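Local coordinates for sugar ABC transporter substrate-binding protein, BlMnBP1 (Bifidobacterium animalis subsp. lactis ATCC 27673, PDB 6I5R) that binds beta-manno-oligosaccharides such as mannobiose as a solute-binding protein, probably delivering them to an ABC transporter for uptake, at residues A[36-41]-A[334-339]; A[241-246]-A[305-310]. All coordinates share one frame; numbering follows the deposited sequence.

Interaction 1 of 2, residues A[36-41]-A[334-339]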
ATOM      1  N   ILE A  36     -26.967  17.868  10.648  1.00 18.62           N
ATOM      2  CA  ILE A  36     -25.993  18.606   9.868  1.00 21.36           C
ATOM      3  C   ILE A  36     -26.479  18.702   8.438  1.00 22.02           C
ATOM      4  O   ILE A  36     -26.960  17.712   7.862  1.00 23.65           O
ATOM      5  CB  ILE A  36     -24.606  17.943   9.937  1.00 22.26           C
ATOM      6  CG1 ILE A  36     -24.123  17.884  11.382  1.00 21.21           C
ATOM      7  CG2 ILE A  36     -23.608  18.741   9.109  1.00 21.23           C
ATOM      8  CD1 ILE A  36     -22.866  17.018  11.547  1.00 25.74           C
ATOM      9  N   LYS A  37     -26.313  19.887   7.858  1.00 22.32           N
ATOM     10  CA  LYS A  37     -26.531  20.140   6.434  1.00 22.88           C
ATOM     11  C   LYS A  37     -25.261  20.775   5.890  1.00 24.10           C
ATOM     12  O   LYS A  37     -24.981  21.950   6.164  1.00 17.48           O
ATOM     13  CB  LYS A  37     -27.732  21.059   6.215  1.00 20.61           C
ATOM     14  CG  LYS A  37     -29.026  20.588   6.903  1.00 22.34           C
ATOM     15  CD  LYS A  37     -30.101  21.668   6.957  1.00 26.62           C
ATOM     16  CE  LYS A  37     -31.393  21.139   7.595  1.00 26.48           C
ATOM     17  NZ  LYS A  37     -31.190  19.944   8.496  1.00 27.11           N
ATOM     18  N   THR A  38     -24.474  20.007   5.142  1.00 25.03           N
ATOM     19  CA  THR A  38     -23.242  20.553   4.591  1.00 18.77           C
ATOM     20  C   THR A  38     -22.772  19.672   3.440  1.00 24.23           C
ATOM     21  O   THR A  38     -23.348  18.615   3.139  1.00 17.82           O
ATOM     22  CB  THR A  38     -22.166  20.674   5.669  1.00 23.17           C
ATOM     23  OG1 THR A  38     -21.008  21.325   5.150  1.00 22.70           O
ATOM     24  CG2 THR A  38     -21.746  19.304   6.160  1.00 25.68           C
ATOM     25  N   THR A  39     -21.689  20.122   2.822  1.00 20.06           N
ATOM     26  CA  THR A  39     -21.024  19.409   1.752  1.00 21.61           C
ATOM     27  C   THR A  39     -19.554  19.253   2.095  1.00 20.98           C
ATOM     28  O   THR A  39     -18.906  20.204   2.534  1.00 20.20           O
ATOM     29  CB  THR A  39     -21.170  20.164   0.444  1.00 24.69           C
ATOM     30  OG1 THR A  39     -22.554  20.274   0.109  1.00 23.75           O
ATOM     31  CG2 THR A  39     -20.453  19.435  -0.648  1.00 19.76           C
ATOM     32  N   ILE A  40     -19.037  18.055   1.870  1.00 18.68           N
ATOM     33  CA  ILE A  40     -17.631  17.758   2.090  1.00 20.00           C
ATOM     34  C   ILE A  40     -17.036  17.247   0.792  1.00 21.82           C
ATOM     35  O   ILE A  40     -17.714  16.607  -0.017  1.00 17.19           O
ATOM     36  CB  ILE A  40     -17.458  16.747   3.238  1.00 16.46           C
ATOM     37  CG1 ILE A  40     -18.204  15.456   2.936  1.00 19.72           C
ATOM     38  CG2 ILE A  40     -18.008  17.398   4.544  1.00 24.58           C
ATOM     39  CD1 ILE A  40     -17.975  14.333   3.981  1.00 18.76           C
ATOM     40  N   THR A  41     -15.753  17.558   0.606  1.00 17.14           N
ATOM     41  CA  THR A  41     -14.984  17.180  -0.566  1.00 17.82           C
ATOM     42  C   THR A  41     -14.043  16.071  -0.123  1.00 18.06           C
ATOM     43  O   THR A  41     -13.269  16.250   0.828  1.00 16.39           O
ATOM     44  CB  THR A  41     -14.231  18.370  -1.156  1.00 17.21           C
ATOM     45  OG1 THR A  41     -15.190  19.277  -1.715  1.00 19.69           O
ATOM     46  CG2 THR A  41     -13.301  17.921  -2.283  1.00 24.63           C
ATOM     47  N   GLN A 334     -15.791  19.084   9.861  1.00 16.39           N
ATOM     48  CA  GLN A 334     -15.005  18.077  10.559  1.00 18.40           C
ATOM     49  C   GLN A 334     -15.881  16.926  11.039  1.00 21.53           C
ATOM     50  O   GLN A 334     -15.526  15.751  10.888  1.00 16.39           O
ATOM     51  CB  GLN A 334     -14.266  18.707  11.737  1.00 16.39           C
ATOM     52  CG  GLN A 334     -13.129  19.618  11.358  1.00 20.04           C
ATOM     53  CD  GLN A 334     -12.292  19.997  12.541  1.00 17.42           C
ATOM     54  OE1 GLN A 334     -12.491  19.480  13.609  1.00 20.85           O
ATOM     55  NE2 GLN A 334     -11.319  20.887  12.345  1.00 20.11           N
ATOM     56  N   GLU A 335     -17.034  17.239  11.616  1.00 17.42           N
ATOM     57  CA  GLU A 335     -17.897  16.185  12.129  1.00 21.58           C
ATOM     58  C   GLU A 335     -18.563  15.424  10.992  1.00 20.83           C
ATOM     59  O   GLU A 335     -18.609  14.184  11.004  1.00 16.39           O
ATOM     60  CB  GLU A 335     -18.948  16.788  13.070  1.00 20.62           C
ATOM     61  CG  GLU A 335     -19.715  15.732  13.838  1.00 20.15           C
ATOM     62  CD  GLU A 335     -20.855  16.305  14.651  1.00 23.06           C
ATOM     63  OE1 GLU A 335     -20.803  17.519  14.990  1.00 21.58           O
ATOM     64  OE2 GLU A 335     -21.779  15.520  14.968  1.00 22.49           O
ATOM     65  N   ALA A 336     -19.032  16.138   9.967  1.00 16.39           N
ATOM     66  CA  ALA A 336     -19.587  15.460   8.805  1.00 20.32           C
ATOM     67  C   ALA A 336     -18.564  14.503   8.205  1.00 16.43           C
ATOM     68  O   ALA A 336     -18.895  13.377   7.837  1.00 16.39           O
ATOM     69  CB  ALA A 336     -20.034  16.469   7.757  1.00 19.49           C
ATOM     70  N   SER A 337     -17.309  14.938   8.136  1.00 16.39           N
ATOM     71  CA  SER A 337     -16.270  14.113   7.522  1.00 18.49           C
ATOM     72  C   SER A 337     -15.978  12.886   8.372  1.00 20.36           C
ATOM     73  O   SER A 337     -15.720  11.804   7.837  1.00 16.39           O
ATOM     74  CB  SER A 337     -14.998  14.941   7.329  1.00 20.11           C
ATOM     75  OG  SER A 337     -15.170  15.977   6.375  1.00 16.39           O
ATOM     76  N   MET A 338     -15.998  13.044   9.703  1.00 16.39           N
ATOM     77  CA  MET A 338     -15.688  11.920  10.586  1.00 20.03           C
ATOM     78  C   MET A 338     -16.823  10.905  10.585  1.00 18.40           C
ATOM     79  O   MET A 338     -16.582   9.688  10.681  1.00 18.10           O
ATOM     80  CB  MET A 338     -15.395  12.420  12.007  1.00 18.18           C
ATOM     81  CG  MET A 338     -14.834  11.345  12.910  1.00 21.55           C
ATOM     82  SD  MET A 338     -14.282  11.931  14.546  1.00 16.80           S
ATOM     83  CE  MET A 338     -13.179  13.294  14.175  1.00 21.78           C
ATOM     84  N   ILE A 339     -18.060  11.390  10.447  1.00 16.39           N
ATOM     85  CA  ILE A 339     -19.195  10.498  10.229  1.00 16.96           C
ATOM     86  C   ILE A 339     -19.016   9.695   8.945  1.00 16.39           C
ATOM     87  O   ILE A 339     -19.184   8.475   8.936  1.00 16.39           O
ATOM     88  CB  ILE A 339     -20.503  11.307  10.211  1.00 18.25           C
ATOM     89  CG1 ILE A 339     -20.704  11.945  11.585  1.00 19.21           C
ATOM     90  CG2 ILE A 339     -21.671  10.431   9.809  1.00 17.25           C
ATOM     91  CD1 ILE A 339     -21.900  12.892  11.688  1.00 20.29           C
TER
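Ala-336 turns its methyl toward strand 38-41 and meets two side chains there, Thr-38 and Ile-40, in the packing of helix 331-346 against the parallel strands of one lobe of a periplasmic-binding-protein fold. The short axes of strand 38-41 and helix 334-339 approach to 8.6 Å and cross at -64°. Three residues of the first segment, Ile-36, Thr-38 and Ile-40, point toward the helix. Small residues, Ala-336 and Ser-337, lie where strand and helix come close.

Thr-38 offers its methyl and not its hydroxyl: OG1 stands anti to the backbone N (chi1 -175°), which leaves CG2 between the N and the carbonyl carbon, 3.7 Å from Ala-336 CB. From the next inward-facing position of the strand, Ile-40 CG2 reaches Ala-336 CB at 3.9 Å. Both branches of Ile-40 bear on Ser-337: CG2 touches its OG, while Ile-40 CD1 comes to 3.9 Å from Ser-337 CA. Ser-337 OG therefore lies against hydrocarbon, and its polar need is met within its own helix by a hydrogen bond to Lys-333 O.

Strand 73-79 and strand 100-102 extend this core, with Ile-73 touching Ala-336 and Ile-100 touching both Ile-40 and Ser-337. At the other end of the contact, Ile-36 sends its CG1 branch over the helix, where CD1 comes to 4.2 Å from Ile-339 CD1. The extended chain of Glu-335 runs obliquely past that branch, and its carboxylate carbon, CD, lies 3.8 Å from Ile-36 CD1.

Interaction 2 of 2, residues A[241-246]-A[305-310]; sequences YAVYKT and FPITVD
With CG anti to the backbone N (chi1 -168°), the ring of Phe-305 extends toward helix 241-246, while Ile-307, at chi1 -74°, carries CG1 anti to its own carbonyl carbon and brings CD1 to the same helix. Ile-307 CD1 settles between two aliphatic groups, 3.6 Å from Val-243 CG2 and 3.9 Å from Ala-242 CB. The side chains of Val-243 and Ile-307 cross at about a right angle, and the other branch of the valine, CG1, approaches Phe-305 CZ obliquely.

Thr-246 and Phe-305 reach toward each other from opposite directions. Thr-246 OG1 lies 3.8 Å from Phe-305 CZ, and the methyl Thr-246 CG2 is 3.9 Å from the same CZ. The hydroxyl is turned back along the helix, where Thr-246 OG1 donates to Ala-242 O at 2.8 Å, in the carbonyl plane with a C=O...donor angle of 158°; the carbonyl also accepts from Thr-246 N, so two donors grip it. In the solute-binding-protein fold, this contact joins helix 239-252 to the loop that leaves strand 300-304 on its way to strand 314-325. The loop bends at once through an inverse gamma turn centred on Pro-306, closed by Ile-307 N bonding to Phe-305 O at 2.8 Å, which probably helps bring both apolar side chains to the helix.

Replacing Thr-246 by alanine removes OG1 and CG2, and is likely to open a gap beside Phe-305 CZ and leave the Ala-242 carbonyl without its side-chain donor. Around the contact, Phe-174 of helix 171-184 touches both Thr-246 and Pro-306, and Ile-152 of strand 139-155 touches Phe-305. Pro-306 CD lies over one face of the Phe-305 ring, 3.3 Å above its plane and offset toward the rim, while Ile-307 CG1 lies at the ring edge.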
ATOM      1  N   TYR A 241      17.737  -6.599   0.654  1.00 16.39           N
ATOM      2  CA  TYR A 241      18.561  -6.886  -0.521  1.00 16.39           C
ATOM      3  C   TYR A 241      17.895  -7.904  -1.440  1.00 16.39           C
ATOM      4  O   TYR A 241      17.914  -7.757  -2.669  1.00 16.39           O
ATOM      5  CB  TYR A 241      19.944  -7.373  -0.052  1.00 16.39           C
ATOM      6  CG  TYR A 241      20.897  -7.794  -1.144  1.00 19.42           C
ATOM      7  CD1 TYR A 241      20.843  -9.084  -1.662  1.00 16.39           C
ATOM      8  CD2 TYR A 241      21.859  -6.920  -1.656  1.00 16.39           C
ATOM      9  CE1 TYR A 241      21.704  -9.482  -2.664  1.00 16.39           C
ATOM     10  CE2 TYR A 241      22.718  -7.313  -2.674  1.00 16.53           C
ATOM     11  CZ  TYR A 241      22.642  -8.610  -3.157  1.00 21.49           C
ATOM     12  OH  TYR A 241      23.484  -9.065  -4.148  1.00 16.39           O
ATOM     13  N   ALA A 242      17.324  -8.960  -0.867  1.00 16.39           N
ATOM     14  CA  ALA A 242      16.782 -10.005  -1.721  1.00 17.14           C
ATOM     15  C   ALA A 242      15.579  -9.510  -2.498  1.00 16.98           C
ATOM     16  O   ALA A 242      15.261 -10.059  -3.559  1.00 16.39           O
ATOM     17  CB  ALA A 242      16.404 -11.230  -0.895  1.00 16.39           C
ATOM     18  N   VAL A 243      14.863  -8.522  -1.961  1.00 16.39           N
ATOM     19  CA  VAL A 243      13.692  -7.997  -2.647  1.00 17.59           C
ATOM     20  C   VAL A 243      14.114  -7.192  -3.858  1.00 16.39           C
ATOM     21  O   VAL A 243      13.643  -7.416  -4.976  1.00 16.39           O
ATOM     22  CB  VAL A 243      12.858  -7.141  -1.682  1.00 16.39           C
ATOM     23  CG1 VAL A 243      11.703  -6.450  -2.407  1.00 16.86           C
ATOM     24  CG2 VAL A 243      12.354  -7.980  -0.537  1.00 16.39           C
ATOM     25  N   TYR A 244      15.002  -6.230  -3.648  1.00 16.39           N
ATOM     26  CA  TYR A 244      15.427  -5.373  -4.743  1.00 16.39           C
ATOM     27  C   TYR A 244      16.202  -6.145  -5.787  1.00 16.39           C
ATOM     28  O   TYR A 244      16.109  -5.817  -6.968  1.00 16.39           O
ATOM     29  CB  TYR A 244      16.274  -4.222  -4.212  1.00 16.39           C
ATOM     30  CG  TYR A 244      15.509  -3.327  -3.246  1.00 16.39           C
ATOM     31  CD1 TYR A 244      14.361  -2.664  -3.653  1.00 16.39           C
ATOM     32  CD2 TYR A 244      15.916  -3.179  -1.942  1.00 16.39           C
ATOM     33  CE1 TYR A 244      13.658  -1.865  -2.774  1.00 16.39           C
ATOM     34  CE2 TYR A 244      15.213  -2.397  -1.059  1.00 16.39           C
ATOM     35  CZ  TYR A 244      14.101  -1.727  -1.488  1.00 16.85           C
ATOM     36  OH  TYR A 244      13.425  -0.920  -0.583  1.00 16.39           O
ATOM     37  N   LYS A 245      16.969  -7.158  -5.370  1.00 16.39           N
ATOM     38  CA  LYS A 245      17.655  -8.007  -6.336  1.00 16.39           C
ATOM     39  C   LYS A 245      16.663  -8.840  -7.143  1.00 16.39           C
ATOM     40  O   LYS A 245      16.956  -9.222  -8.274  1.00 16.39           O
ATOM     41  CB  LYS A 245      18.652  -8.914  -5.617  1.00 16.43           C
ATOM     42  CG  LYS A 245      19.404  -9.885  -6.526  1.00 16.45           C
ATOM     43  CD  LYS A 245      20.453 -10.623  -5.695  1.00 17.53           C
ATOM     44  CE  LYS A 245      21.585 -11.213  -6.575  1.00 25.11           C
ATOM     45  NZ  LYS A 245      21.053 -12.280  -7.469  1.00 18.58           N
ATOM     46  N   THR A 246      15.510  -9.165  -6.574  1.00 16.39           N
ATOM     47  CA  THR A 246      14.483  -9.832  -7.367  1.00 16.39           C
ATOM     48  C   THR A 246      14.099  -8.987  -8.571  1.00 16.39           C
ATOM     49  O   THR A 246      14.041  -9.478  -9.705  1.00 16.39           O
ATOM     50  CB  THR A 246      13.259 -10.115  -6.504  1.00 16.39           C
ATOM     51  OG1 THR A 246      13.592 -11.086  -5.498  1.00 16.39           O
ATOM     52  CG2 THR A 246      12.120 -10.637  -7.370  1.00 16.39           C
ATOM     53  N   PHE A 305       5.021 -13.107  -1.703  1.00 16.39           N
ATOM     54  CA  PHE A 305       6.298 -12.776  -2.310  1.00 16.39           C
ATOM     55  C   PHE A 305       7.270 -13.925  -2.056  1.00 16.39           C
ATOM     56  O   PHE A 305       7.278 -14.499  -0.965  1.00 16.39           O
ATOM     57  CB  PHE A 305       6.877 -11.464  -1.740  1.00 16.39           C
ATOM     58  CG  PHE A 305       8.066 -10.925  -2.540  1.00 16.58           C
ATOM     59  CD1 PHE A 305       9.365 -11.289  -2.208  1.00 18.02           C
ATOM     60  CD2 PHE A 305       7.880 -10.099  -3.633  1.00 17.91           C
ATOM     61  CE1 PHE A 305      10.440 -10.843  -2.943  1.00 18.99           C
ATOM     62  CE2 PHE A 305       8.959  -9.651  -4.372  1.00 19.36           C
ATOM     63  CZ  PHE A 305      10.248 -10.023  -4.019  1.00 16.39           C
ATOM     64  N   PRO A 306       8.099 -14.274  -3.018  1.00 16.39           N
ATOM     65  CA  PRO A 306       8.934 -15.488  -2.884  1.00 18.18           C
ATOM     66  C   PRO A 306      10.195 -15.307  -2.047  1.00 16.39           C
ATOM     67  O   PRO A 306      11.317 -15.397  -2.519  1.00 16.39           O
ATOM     68  CB  PRO A 306       9.251 -15.824  -4.347  1.00 19.07           C
ATOM     69  CG  PRO A 306       9.232 -14.479  -5.034  1.00 19.18           C
ATOM     70  CD  PRO A 306       8.195 -13.668  -4.357  1.00 16.39           C
ATOM     71  N   ILE A 307       9.988 -15.046  -0.765  1.00 16.39           N
ATOM     72  CA  ILE A 307      11.043 -15.119   0.232  1.00 16.39           C
ATOM     73  C   ILE A 307      10.565 -16.032   1.346  1.00 17.69           C
ATOM     74  O   ILE A 307       9.398 -15.979   1.746  1.00 16.39           O
ATOM     75  CB  ILE A 307      11.420 -13.726   0.788  1.00 18.16           C
ATOM     76  CG1 ILE A 307      12.233 -12.948  -0.265  1.00 16.39           C
ATOM     77  CG2 ILE A 307      12.262 -13.834   2.043  1.00 16.39           C
ATOM     78  CD1 ILE A 307      12.595 -11.519   0.109  1.00 16.96           C
ATOM     79  N   THR A 308      11.457 -16.901   1.795  1.00 16.39           N
ATOM     80  CA  THR A 308      11.231 -17.773   2.937  1.00 16.86           C
ATOM     81  C   THR A 308      12.252 -17.423   4.008  1.00 16.39           C
ATOM     82  O   THR A 308      13.450 -17.290   3.724  1.00 16.39           O
ATOM     83  CB  THR A 308      11.331 -19.240   2.537  1.00 22.90           C
ATOM     84  OG1 THR A 308      10.388 -19.527   1.497  1.00 16.39           O
ATOM     85  CG2 THR A 308      11.058 -20.145   3.736  1.00 20.08           C
ATOM     86  N   VAL A 309      11.770 -17.241   5.226  1.00 16.79           N
ATOM     87  CA  VAL A 309      12.598 -16.875   6.370  1.00 16.39           C
ATOM     88  C   VAL A 309      12.603 -18.059   7.329  1.00 16.39           C
ATOM     89  O   VAL A 309      11.577 -18.347   7.960  1.00 17.30           O
ATOM     90  CB  VAL A 309      12.079 -15.603   7.059  1.00 17.73           C
ATOM     91  CG1 VAL A 309      12.869 -15.283   8.307  1.00 21.97           C
ATOM     92  CG2 VAL A 309      12.167 -14.435   6.085  1.00 16.39           C
ATOM     93  N   ASP A 310      13.758 -18.719   7.465  1.00 16.53           N
ATOM     94  CA  ASP A 310      13.909 -19.843   8.391  1.00 17.49           C
ATOM     95  C   ASP A 310      12.751 -20.817   8.225  1.00 20.98           C
ATOM     96  O   ASP A 310      12.114 -21.247   9.197  1.00 20.58           O
ATOM     97  CB  ASP A 310      13.990 -19.340   9.834  1.00 18.25           C
ATOM     98  CG  ASP A 310      14.339 -20.429  10.832  1.00 24.86           C
ATOM     99  OD1 ASP A 310      14.888 -21.481  10.434  1.00 23.36           O
ATOM    100  OD2 ASP A 310      14.045 -20.218  12.024  1.00 26.61           O
TER

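Interaction 1 and interaction 2 lie on opposite sides of the chain's centre, with their own centres 44 Å apart and their nearest atoms about 32 Å apart, so neither touches the other. Along the sequence, both segments of interaction 2 fall between 36-41 and 334-339. Each is a buried, mainly apolar join of a helix to a strand or loop. Neighbouring parts of the chain lead toward the sugar: strand 38-44 ends just before the pocket residues Asn-45 to Asp-48, and strand 314-325, which follows loop 305-310, carries Asp-320 and Tyr-321. Neither interaction contains a residue of the glycan pocket, and the side chain of Ile-307 is about 11 Å from a bound zinc ion.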